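Local coordinates for protein major centromere autoantigen B (Homo sapiens, PDB 1HLV) that binds the CENP-B box of centromeric DNA through its N-terminal helix-turn-helix domains, kinking the DNA, at residues P73-F85 with I99-M113. Sequence-based numbering, arbitrary orientation.
Sequences PYDKLEGLLIAWF and ILKEKALRIAEELGM. With nucleotides of chain A.
Trp84 lays one face of its indole under the aliphatic chain of Lys103. CG of Lys103 sits 3.5 Å above the ring plane, over its centre, and CE lies 3.6 Å from the centroid of the five-membered ring and 16° off its normal, a CH-pi contact. Because the lysine chain bends at chi2 (62°), it runs along the indole; NZ ends at 4.4 Å from the same centroid, an off-centre cation-pi contact. At the edge of the indole, near its plane, stand Ile99 CG2 and Leu100 CD1, and the latter also meets CD2 of Phe85.

The axes of segments 75-85 and 99-111 come within 9.8 Å, with their N-to-C directions 130° apart, and two leucines interlock them, knobs into holes: Leu77 among Ala104, Ile107, Ala108 and Leu111, Leu81 among Leu100, Lys103, Ala104 and Ile107. Leu80 and Leu111 meet tip to tip through CD1 of each. A Schellman motif with Gly112 as C-prime residue ends helix 97-111, and Met113, beyond it, turns CE against CB and CD1 of Leu77. Met113 SD makes an oblique Met-aromatic contact with Tyr74, 5.3 Å from the ring centroid.

Tyr74, the N-cap residue of helix 75-88, donates from OH to OP1 of DG16 of chain A at 2.8 Å. Phe116 meets its ring edge-to-face, and helix 120-129 packs on Leu81, Leu100 and Ala104, completing a three-helix unit consistent with a helix-turn-helix domain. The helix pair is thus joined by apolar and ring contacts, while Tyr74 couples the Met113 end of the pair to the DNA backbone through a phosphate, a bond that by itself reads no base.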
ATOM      1  N   PRO C  73      -4.592   1.161  12.404  1.00 33.88           N
ATOM      2  CA  PRO C  73      -5.128   0.240  13.413  1.00 32.80           C
ATOM      3  C   PRO C  73      -6.622  -0.040  13.176  1.00 32.77           C
ATOM      4  O   PRO C  73      -7.191  -0.950  13.784  1.00 32.89           O
ATOM      5  CB  PRO C  73      -4.843   0.958  14.740  1.00 30.46           C
ATOM      6  CG  PRO C  73      -4.869   2.413  14.357  1.00 32.78           C
ATOM      7  CD  PRO C  73      -4.139   2.424  13.017  1.00 33.63           C
ATOM      8  N   TYR C  74      -7.240   0.727  12.277  1.00 31.92           N
ATOM      9  CA  TYR C  74      -8.656   0.544  11.943  1.00 30.78           C
ATOM     10  C   TYR C  74      -8.787  -0.167  10.611  1.00 31.23           C
ATOM     11  O   TYR C  74      -9.842  -0.099   9.955  1.00 29.36           O
ATOM     12  CB  TYR C  74      -9.369   1.896  11.848  1.00 32.57           C
ATOM     13  CG  TYR C  74      -9.141   2.782  13.046  1.00 33.90           C
ATOM     14  CD1 TYR C  74      -8.668   4.084  12.895  1.00 33.16           C
ATOM     15  CD2 TYR C  74      -9.374   2.309  14.332  1.00 34.15           C
ATOM     16  CE1 TYR C  74      -8.431   4.890  13.996  1.00 35.72           C
ATOM     17  CE2 TYR C  74      -9.143   3.102  15.436  1.00 36.70           C
ATOM     18  CZ  TYR C  74      -8.675   4.391  15.266  1.00 36.13           C
ATOM     19  OH  TYR C  74      -8.479   5.177  16.375  1.00 36.85           O
ATOM     20  N   ASP C  75      -7.714  -0.852  10.214  1.00 31.02           N
ATOM     21  CA  ASP C  75      -7.689  -1.576   8.946  1.00 30.24           C
ATOM     22  C   ASP C  75      -8.911  -2.451   8.682  1.00 29.32           C
ATOM     23  O   ASP C  75      -9.369  -2.549   7.546  1.00 29.11           O
ATOM     24  CB  ASP C  75      -6.427  -2.436   8.837  1.00 31.38           C
ATOM     25  CG  ASP C  75      -6.311  -3.127   7.485  1.00 34.09           C
ATOM     26  OD1 ASP C  75      -6.608  -4.343   7.408  1.00 33.75           O
ATOM     27  OD2 ASP C  75      -5.948  -2.447   6.491  1.00 34.07           O
ATOM     28  N   LYS C  76      -9.449  -3.091   9.712  1.00 29.55           N
ATOM     29  CA  LYS C  76     -10.610  -3.943   9.491  1.00 31.30           C
ATOM     30  C   LYS C  76     -11.771  -3.089   8.996  1.00 32.61           C
ATOM     31  O   LYS C  76     -12.472  -3.468   8.059  1.00 32.85           O
ATOM     32  CB  LYS C  76     -10.988  -4.677  10.778  1.00 31.19           C
ATOM     33  CG  LYS C  76     -12.065  -5.729  10.608  1.00 31.02           C
ATOM     34  CD  LYS C  76     -12.345  -6.411  11.940  1.00 33.98           C
ATOM     35  CE  LYS C  76     -13.505  -7.410  11.853  1.00 35.16           C
ATOM     36  NZ  LYS C  76     -13.162  -8.690  11.170  1.00 32.17           N
ATOM     37  N   LEU C  77     -11.951  -1.926   9.622  1.00 34.36           N
ATOM     38  CA  LEU C  77     -13.018  -0.998   9.251  1.00 34.25           C
ATOM     39  C   LEU C  77     -12.808  -0.521   7.813  1.00 35.91           C
ATOM     40  O   LEU C  77     -13.750  -0.479   7.015  1.00 35.44           O
ATOM     41  CB  LEU C  77     -13.034   0.194  10.218  1.00 33.00           C
ATOM     42  CG  LEU C  77     -14.011   1.350   9.957  1.00 33.76           C
ATOM     43  CD1 LEU C  77     -14.207   2.194  11.215  1.00 31.17           C
ATOM     44  CD2 LEU C  77     -13.474   2.207   8.825  1.00 32.25           C
ATOM     45  N   GLU C  78     -11.568  -0.169   7.484  1.00 36.63           N
ATOM     46  CA  GLU C  78     -11.250   0.289   6.136  1.00 38.17           C
ATOM     47  C   GLU C  78     -11.591  -0.742   5.063  1.00 38.47           C
ATOM     48  O   GLU C  78     -11.955  -0.387   3.936  1.00 37.67           O
ATOM     49  CB  GLU C  78      -9.773   0.658   6.050  1.00 38.64           C
ATOM     50  CG  GLU C  78      -9.478   1.994   6.696  1.00 41.78           C
ATOM     51  CD  GLU C  78      -8.000   2.283   6.803  1.00 43.07           C
ATOM     52  OE1 GLU C  78      -7.245   1.910   5.871  1.00 44.28           O
ATOM     53  OE2 GLU C  78      -7.605   2.897   7.819  1.00 41.22           O
ATOM     54  N   GLY C  79     -11.479  -2.019   5.414  1.00 38.18           N
ATOM     55  CA  GLY C  79     -11.786  -3.062   4.459  1.00 37.35           C
ATOM     56  C   GLY C  79     -13.254  -3.009   4.116  1.00 38.08           C
ATOM     57  O   GLY C  79     -13.630  -2.967   2.943  1.00 38.31           O
ATOM     58  N   LEU C  80     -14.088  -2.996   5.150  1.00 37.18           N
ATOM     59  CA  LEU C  80     -15.533  -2.937   4.965  1.00 38.09           C
ATOM     60  C   LEU C  80     -15.976  -1.665   4.231  1.00 40.19           C
ATOM     61  O   LEU C  80     -16.809  -1.721   3.326  1.00 40.19           O
ATOM     62  CB  LEU C  80     -16.218  -3.049   6.327  1.00 34.86           C
ATOM     63  CG  LEU C  80     -15.900  -4.418   6.955  1.00 34.01           C
ATOM     64  CD1 LEU C  80     -16.270  -4.457   8.437  1.00 26.92           C
ATOM     65  CD2 LEU C  80     -16.628  -5.496   6.149  1.00 26.04           C
ATOM     66  N   LEU C  81     -15.398  -0.528   4.615  1.00 41.08           N
ATOM     67  CA  LEU C  81     -15.715   0.760   4.010  1.00 41.58           C
ATOM     68  C   LEU C  81     -15.422   0.747   2.507  1.00 42.78           C
ATOM     69  O   LEU C  81     -16.234   1.197   1.693  1.00 43.06           O
ATOM     70  CB  LEU C  81     -14.897   1.863   4.690  1.00 41.60           C
ATOM     71  CG  LEU C  81     -15.254   3.322   4.401  1.00 42.29           C
ATOM     72  CD1 LEU C  81     -16.714   3.581   4.759  1.00 41.16           C
ATOM     73  CD2 LEU C  81     -14.344   4.231   5.205  1.00 41.53           C
ATOM     74  N   ILE C  82     -14.255   0.231   2.140  1.00 43.00           N
ATOM     75  CA  ILE C  82     -13.869   0.163   0.734  1.00 41.83           C
ATOM     76  C   ILE C  82     -14.868  -0.679  -0.047  1.00 42.19           C
ATOM     77  O   ILE C  82     -15.409  -0.230  -1.058  1.00 43.22           O
ATOM     78  CB  ILE C  82     -12.450  -0.437   0.569  1.00 40.66           C
ATOM     79  CG1 ILE C  82     -11.408   0.604   0.976  1.00 39.76           C
ATOM     80  CG2 ILE C  82     -12.227  -0.894  -0.861  1.00 40.15           C
ATOM     81  CD1 ILE C  82      -9.995   0.090   0.992  1.00 37.69           C
ATOM     82  N   ALA C  83     -15.114  -1.896   0.425  1.00 40.93           N
ATOM     83  CA  ALA C  83     -16.049  -2.784  -0.243  1.00 40.67           C
ATOM     84  C   ALA C  83     -17.362  -2.053  -0.469  1.00 41.45           C
ATOM     85  O   ALA C  83     -17.970  -2.150  -1.540  1.00 40.27           O
ATOM     86  CB  ALA C  83     -16.287  -4.022   0.597  1.00 38.88           C
ATOM     87  N   TRP C  84     -17.782  -1.311   0.551  1.00 42.46           N
ATOM     88  CA  TRP C  84     -19.027  -0.559   0.509  1.00 45.10           C
ATOM     89  C   TRP C  84     -19.103   0.512  -0.585  1.00 47.41           C
ATOM     90  O   TRP C  84     -19.976   0.448  -1.451  1.00 47.80           O
ATOM     91  CB  TRP C  84     -19.281   0.087   1.871  1.00 45.22           C
ATOM     92  CG  TRP C  84     -20.371   1.116   1.853  1.00 48.05           C
ATOM     93  CD1 TRP C  84     -21.723   0.890   1.842  1.00 48.62           C
ATOM     94  CD2 TRP C  84     -20.201   2.540   1.819  1.00 47.76           C
ATOM     95  NE1 TRP C  84     -22.400   2.086   1.804  1.00 48.43           N
ATOM     96  CE2 TRP C  84     -21.494   3.115   1.788  1.00 48.31           C
ATOM     97  CE3 TRP C  84     -19.081   3.387   1.811  1.00 46.31           C
ATOM     98  CZ2 TRP C  84     -21.698   4.501   1.750  1.00 47.33           C
ATOM     99  CZ3 TRP C  84     -19.282   4.761   1.775  1.00 47.04           C
ATOM    100  CH2 TRP C  84     -20.585   5.306   1.745  1.00 47.92           C
ATOM    101  N   PHE C  85     -18.205   1.496  -0.555  1.00 49.20           N
ATOM    102  CA  PHE C  85     -18.251   2.550  -1.561  1.00 50.98           C
ATOM    103  C   PHE C  85     -17.796   2.077  -2.931  1.00 53.76           C
ATOM    104  O   PHE C  85     -18.137   2.681  -3.949  1.00 54.45           O
ATOM    105  CB  PHE C  85     -17.443   3.790  -1.120  1.00 48.08           C
ATOM    106  CG  PHE C  85     -15.938   3.621  -1.148  1.00 42.97           C
ATOM    107  CD1 PHE C  85     -15.264   3.311  -2.327  1.00 43.27           C
ATOM    108  CD2 PHE C  85     -15.188   3.856  -0.001  1.00 41.29           C
ATOM    109  CE1 PHE C  85     -13.871   3.241  -2.361  1.00 41.14           C
ATOM    110  CE2 PHE C  85     -13.799   3.790  -0.024  1.00 40.20           C
ATOM    111  CZ  PHE C  85     -13.138   3.483  -1.205  1.00 41.06           C
ATOM    112  N   ILE C  99     -21.027  11.306   3.312  1.00 47.13           N
ATOM    113  CA  ILE C  99     -21.633   9.995   3.460  1.00 46.91           C
ATOM    114  C   ILE C  99     -20.563   8.990   3.883  1.00 46.95           C
ATOM    115  O   ILE C  99     -20.824   8.074   4.663  1.00 47.68           O
ATOM    116  CB  ILE C  99     -22.282   9.539   2.142  1.00 46.54           C
ATOM    117  CG1 ILE C  99     -23.369  10.538   1.738  1.00 49.01           C
ATOM    118  CG2 ILE C  99     -22.881   8.167   2.299  1.00 45.25           C
ATOM    119  CD1 ILE C  99     -24.427  10.770   2.809  1.00 50.78           C
ATOM    120  N   LEU C 100     -19.351   9.180   3.377  1.00 46.08           N
ATOM    121  CA  LEU C 100     -18.244   8.298   3.700  1.00 43.98           C
ATOM    122  C   LEU C 100     -17.949   8.329   5.193  1.00 43.64           C
ATOM    123  O   LEU C 100     -17.812   7.282   5.824  1.00 44.86           O
ATOM    124  CB  LEU C 100     -16.992   8.723   2.936  1.00 43.47           C
ATOM    125  CG  LEU C 100     -15.799   7.778   3.027  1.00 41.72           C
ATOM    126  CD1 LEU C 100     -15.925   6.724   1.950  1.00 42.15           C
ATOM    127  CD2 LEU C 100     -14.515   8.548   2.833  1.00 42.04           C
ATOM    128  N   LYS C 101     -17.854   9.525   5.764  1.00 41.51           N
ATOM    129  CA  LYS C 101     -17.551   9.650   7.188  1.00 41.60           C
ATOM    130  C   LYS C 101     -18.663   9.113   8.071  1.00 43.17           C
ATOM    131  O   LYS C 101     -18.423   8.639   9.182  1.00 44.18           O
ATOM    132  CB  LYS C 101     -17.289  11.108   7.548  1.00 39.99           C
ATOM    133  CG  LYS C 101     -17.041  11.322   9.020  1.00 36.88           C
ATOM    134  CD  LYS C 101     -16.638  12.745   9.299  1.00 36.70           C
ATOM    135  CE  LYS C 101     -16.365  12.951  10.775  1.00 37.46           C
ATOM    136  NZ  LYS C 101     -15.931  14.347  11.057  1.00 36.40           N
ATOM    137  N   GLU C 102     -19.884   9.197   7.567  1.00 45.17           N
ATOM    138  CA  GLU C 102     -21.058   8.733   8.288  1.00 45.90           C
ATOM    139  C   GLU C 102     -21.045   7.205   8.338  1.00 44.41           C
ATOM    140  O   GLU C 102     -21.274   6.589   9.388  1.00 42.70           O
ATOM    141  CB  GLU C 102     -22.294   9.237   7.556  1.00 49.94           C
ATOM    142  CG  GLU C 102     -23.617   8.948   8.204  1.00 57.27           C
ATOM    143  CD  GLU C 102     -24.749   9.545   7.392  1.00 63.18           C
ATOM    144  OE1 GLU C 102     -24.769  10.789   7.238  1.00 66.65           O
ATOM    145  OE2 GLU C 102     -25.607   8.778   6.897  1.00 66.30           O
ATOM    146  N   LYS C 103     -20.762   6.608   7.189  1.00 42.41           N
ATOM    147  CA  LYS C 103     -20.700   5.166   7.062  1.00 41.60           C
ATOM    148  C   LYS C 103     -19.582   4.576   7.919  1.00 40.42           C
ATOM    149  O   LYS C 103     -19.748   3.518   8.508  1.00 39.63           O
ATOM    150  CB  LYS C 103     -20.490   4.788   5.595  1.00 40.98           C
ATOM    151  CG  LYS C 103     -20.441   3.298   5.338  1.00 43.76           C
ATOM    152  CD  LYS C 103     -21.751   2.621   5.705  1.00 44.33           C
ATOM    153  CE  LYS C 103     -21.754   1.169   5.261  1.00 44.20           C
ATOM    154  NZ  LYS C 103     -23.030   0.479   5.604  1.00 45.17           N
ATOM    155  N   ALA C 104     -18.448   5.266   7.992  1.00 40.70           N
ATOM    156  CA  ALA C 104     -17.317   4.786   8.777  1.00 40.59           C
ATOM    157  C   ALA C 104     -17.639   4.749  10.266  1.00 41.74           C
ATOM    158  O   ALA C 104     -17.240   3.822  10.979  1.00 42.24           O
ATOM    159  CB  ALA C 104     -16.101   5.654   8.533  1.00 39.82           C
ATOM    160  N   LEU C 105     -18.358   5.761  10.741  1.00 42.44           N
ATOM    161  CA  LEU C 105     -18.723   5.808  12.151  1.00 41.40           C
ATOM    162  C   LEU C 105     -19.709   4.691  12.499  1.00 41.57           C
ATOM    163  O   LEU C 105     -19.702   4.186  13.624  1.00 41.06           O
ATOM    164  CB  LEU C 105     -19.307   7.180  12.498  1.00 39.56           C
ATOM    165  CG  LEU C 105     -18.283   8.327  12.545  1.00 40.37           C
ATOM    166  CD1 LEU C 105     -18.997   9.648  12.803  1.00 36.95           C
ATOM    167  CD2 LEU C 105     -17.251   8.065  13.644  1.00 36.30           C
ATOM    168  N   ARG C 106     -20.541   4.298  11.536  1.00 41.54           N
ATOM    169  CA  ARG C 106     -21.511   3.227  11.758  1.00 44.89           C
ATOM    170  C   ARG C 106     -20.827   1.866  11.787  1.00 42.97           C
ATOM    171  O   ARG C 106     -21.182   1.007  12.588  1.00 43.12           O
ATOM    172  CB  ARG C 106     -22.573   3.212  10.660  1.00 49.74           C
ATOM    173  CG  ARG C 106     -23.593   4.321  10.735  1.00 57.80           C
ATOM    174  CD  ARG C 106     -24.371   4.343   9.434  1.00 65.74           C
ATOM    175  NE  ARG C 106     -25.364   5.410   9.365  1.00 71.90           N
ATOM    176  CZ  ARG C 106     -25.959   5.787   8.237  1.00 74.90           C
ATOM    177  NH1 ARG C 106     -25.647   5.184   7.093  1.00 76.27           N
ATOM    178  NH2 ARG C 106     -26.869   6.756   8.246  1.00 75.71           N
ATOM    179  N   ILE C 107     -19.865   1.667  10.890  1.00 40.92           N
ATOM    180  CA  ILE C 107     -19.125   0.419  10.831  1.00 38.14           C
ATOM    181  C   ILE C 107     -18.343   0.283  12.140  1.00 39.66           C
ATOM    182  O   ILE C 107     -18.252  -0.803  12.710  1.00 39.40           O
ATOM    183  CB  ILE C 107     -18.158   0.412   9.629  1.00 36.05           C
ATOM    184  CG1 ILE C 107     -18.959   0.479   8.327  1.00 35.53           C
ATOM    185  CG2 ILE C 107     -17.294  -0.844   9.639  1.00 34.07           C
ATOM    186  CD1 ILE C 107     -18.097   0.503   7.059  1.00 30.95           C
ATOM    187  N   ALA C 108     -17.802   1.394  12.632  1.00 39.40           N
ATOM    188  CA  ALA C 108     -17.042   1.365  13.872  1.00 41.63           C
ATOM    189  C   ALA C 108     -17.912   0.926  15.047  1.00 42.86           C
ATOM    190  O   ALA C 108     -17.434   0.240  15.950  1.00 43.44           O
ATOM    191  CB  ALA C 108     -16.429   2.733  14.159  1.00 38.23           C
ATOM    192  N   GLU C 109     -19.180   1.329  15.034  1.00 44.43           N
ATOM    193  CA  GLU C 109     -20.109   0.961  16.097  1.00 45.97           C
ATOM    194  C   GLU C 109     -20.328  -0.539  16.051  1.00 45.44           C
ATOM    195  O   GLU C 109     -20.333  -1.211  17.085  1.00 43.73           O
ATOM    196  CB  GLU C 109     -21.465   1.647  15.915  1.00 48.62           C
ATOM    197  CG  GLU C 109     -21.546   3.083  16.387  1.00 55.96           C
ATOM    198  CD  GLU C 109     -22.947   3.674  16.209  1.00 60.21           C
ATOM    199  OE1 GLU C 109     -23.909   3.122  16.801  1.00 60.90           O
ATOM    200  OE2 GLU C 109     -23.079   4.684  15.475  1.00 61.41           O
ATOM    201  N   GLU C 110     -20.521  -1.051  14.842  1.00 45.01           N
ATOM    202  CA  GLU C 110     -20.755  -2.475  14.640  1.00 47.10           C
ATOM    203  C   GLU C 110     -19.568  -3.324  15.053  1.00 45.77           C
ATOM    204  O   GLU C 110     -19.743  -4.397  15.625  1.00 47.91           O
ATOM    205  CB  GLU C 110     -21.102  -2.748  13.183  1.00 49.70           C
ATOM    206  CG  GLU C 110     -22.422  -2.148  12.784  1.00 54.80           C
ATOM    207  CD  GLU C 110     -23.277  -3.126  12.023  1.00 58.96           C
ATOM    208  OE1 GLU C 110     -23.017  -3.312  10.812  1.00 60.54           O
ATOM    209  OE2 GLU C 110     -24.195  -3.716  12.644  1.00 59.04           O
ATOM    210  N   LEU C 111     -18.365  -2.837  14.769  1.00 43.33           N
ATOM    211  CA  LEU C 111     -17.144  -3.553  15.121  1.00 42.25           C
ATOM    212  C   LEU C 111     -16.798  -3.392  16.598  1.00 41.22           C
ATOM    213  O   LEU C 111     -15.964  -4.125  17.137  1.00 40.48           O
ATOM    214  CB  LEU C 111     -15.982  -3.058  14.254  1.00 40.74           C
ATOM    215  CG  LEU C 111     -15.677  -3.848  12.974  1.00 41.76           C
ATOM    216  CD1 LEU C 111     -16.954  -4.322  12.309  1.00 40.86           C
ATOM    217  CD2 LEU C 111     -14.867  -2.979  12.028  1.00 40.39           C
ATOM    218  N   GLY C 112     -17.445  -2.430  17.247  1.00 40.06           N
ATOM    219  CA  GLY C 112     -17.185  -2.184  18.650  1.00 38.43           C
ATOM    220  C   GLY C 112     -15.926  -1.369  18.874  1.00 40.17           C
ATOM    221  O   GLY C 112     -15.307  -1.462  19.936  1.00 39.42           O
ATOM    222  N   MET C 113     -15.533  -0.578  17.876  1.00 41.74           N
ATOM    223  CA  MET C 113     -14.346   0.267  17.997  1.00 43.58           C
ATOM    224  C   MET C 113     -14.816   1.568  18.617  1.00 45.84           C
ATOM    225  O   MET C 113     -15.085   2.536  17.913  1.00 47.29           O
ATOM    226  CB  MET C 113     -13.727   0.554  16.625  1.00 42.47           C
ATOM    227  CG  MET C 113     -13.101  -0.639  15.944  1.00 40.80           C
ATOM    228  SD  MET C 113     -12.551  -0.279  14.249  1.00 42.62           S
ATOM    229  CE  MET C 113     -14.104  -0.185  13.448  1.00 42.87           C
TER
ATOM    230  P    DC A  15      -4.587   6.026  11.099  1.00 34.42           P
ATOM    231  OP1  DC A  15      -5.810   5.202  11.247  1.00 36.14           O
ATOM    232  OP2  DC A  15      -4.516   7.059  10.031  1.00 34.11           O
ATOM    233  O5'  DC A  15      -4.233   6.734  12.471  1.00 33.45           O
ATOM    234  C5'  DC A  15      -3.884   5.960  13.604  1.00 35.52           C
ATOM    235  C4'  DC A  15      -3.840   6.845  14.822  1.00 38.68           C
ATOM    236  O4'  DC A  15      -2.532   7.473  14.902  1.00 39.26           O
ATOM    237  C3'  DC A  15      -4.865   7.968  14.707  1.00 39.27           C
ATOM    238  O3'  DC A  15      -5.900   7.928  15.671  1.00 40.58           O
ATOM    239  C2'  DC A  15      -4.069   9.253  14.829  1.00 41.37           C
ATOM    240  C1'  DC A  15      -2.653   8.848  15.209  1.00 39.92           C
ATOM    241  N1   DC A  15      -1.721   9.587  14.346  1.00 40.84           N
ATOM    242  C2   DC A  15      -0.906  10.577  14.907  1.00 40.83           C
ATOM    243  O2   DC A  15      -0.899  10.720  16.133  1.00 43.10           O
ATOM    244  N3   DC A  15      -0.143  11.345  14.093  1.00 40.79           N
ATOM    245  C4   DC A  15      -0.152  11.127  12.773  1.00 41.62           C
ATOM    246  N4   DC A  15       0.594  11.921  11.998  1.00 42.38           N
ATOM    247  C5   DC A  15      -0.931  10.087  12.185  1.00 40.71           C
ATOM    248  C6   DC A  15      -1.689   9.345  13.001  1.00 40.08           C
ATOM    249  P    DG A  16      -7.267   8.709  15.360  1.00 40.61           P
ATOM    250  OP1  DG A  16      -8.421   7.863  15.746  1.00 40.44           O
ATOM    251  OP2  DG A  16      -7.169   9.211  13.966  1.00 40.23           O
ATOM    252  O5'  DG A  16      -7.175   9.960  16.335  1.00 39.68           O
ATOM    253  C5'  DG A  16      -6.720   9.792  17.675  1.00 39.34           C
ATOM    254  C4'  DG A  16      -6.489  11.139  18.309  1.00 41.26           C
ATOM    255  O4'  DG A  16      -5.372  11.790  17.655  1.00 40.30           O
ATOM    256  C3'  DG A  16      -7.678  12.088  18.166  1.00 40.05           C
ATOM    257  O3'  DG A  16      -7.753  12.917  19.330  1.00 40.90           O
ATOM    258  C2'  DG A  16      -7.327  12.894  16.929  1.00 39.86           C
ATOM    259  C1'  DG A  16      -5.806  12.971  16.997  1.00 39.75           C
ATOM    260  N9   DG A  16      -5.142  13.013  15.699  1.00 39.72           N
ATOM    261  C8   DG A  16      -5.522  12.368  14.547  1.00 38.70           C
ATOM    262  N7   DG A  16      -4.713  12.589  13.546  1.00 38.66           N
ATOM    263  C5   DG A  16      -3.744  13.436  14.069  1.00 39.16           C
ATOM    264  C6   DG A  16      -2.606  14.028  13.453  1.00 39.93           C
ATOM    265  O6   DG A  16      -2.223  13.930  12.284  1.00 39.86           O
ATOM    266  N1   DG A  16      -1.892  14.815  14.350  1.00 40.41           N
ATOM    267  C2   DG A  16      -2.231  15.019  15.663  1.00 40.32           C
ATOM    268  N2   DG A  16      -1.418  15.809  16.363  1.00 41.76           N
ATOM    269  N3   DG A  16      -3.290  14.484  16.246  1.00 40.70           N
ATOM    270  C4   DG A  16      -3.997  13.708  15.395  1.00 40.13           C
TER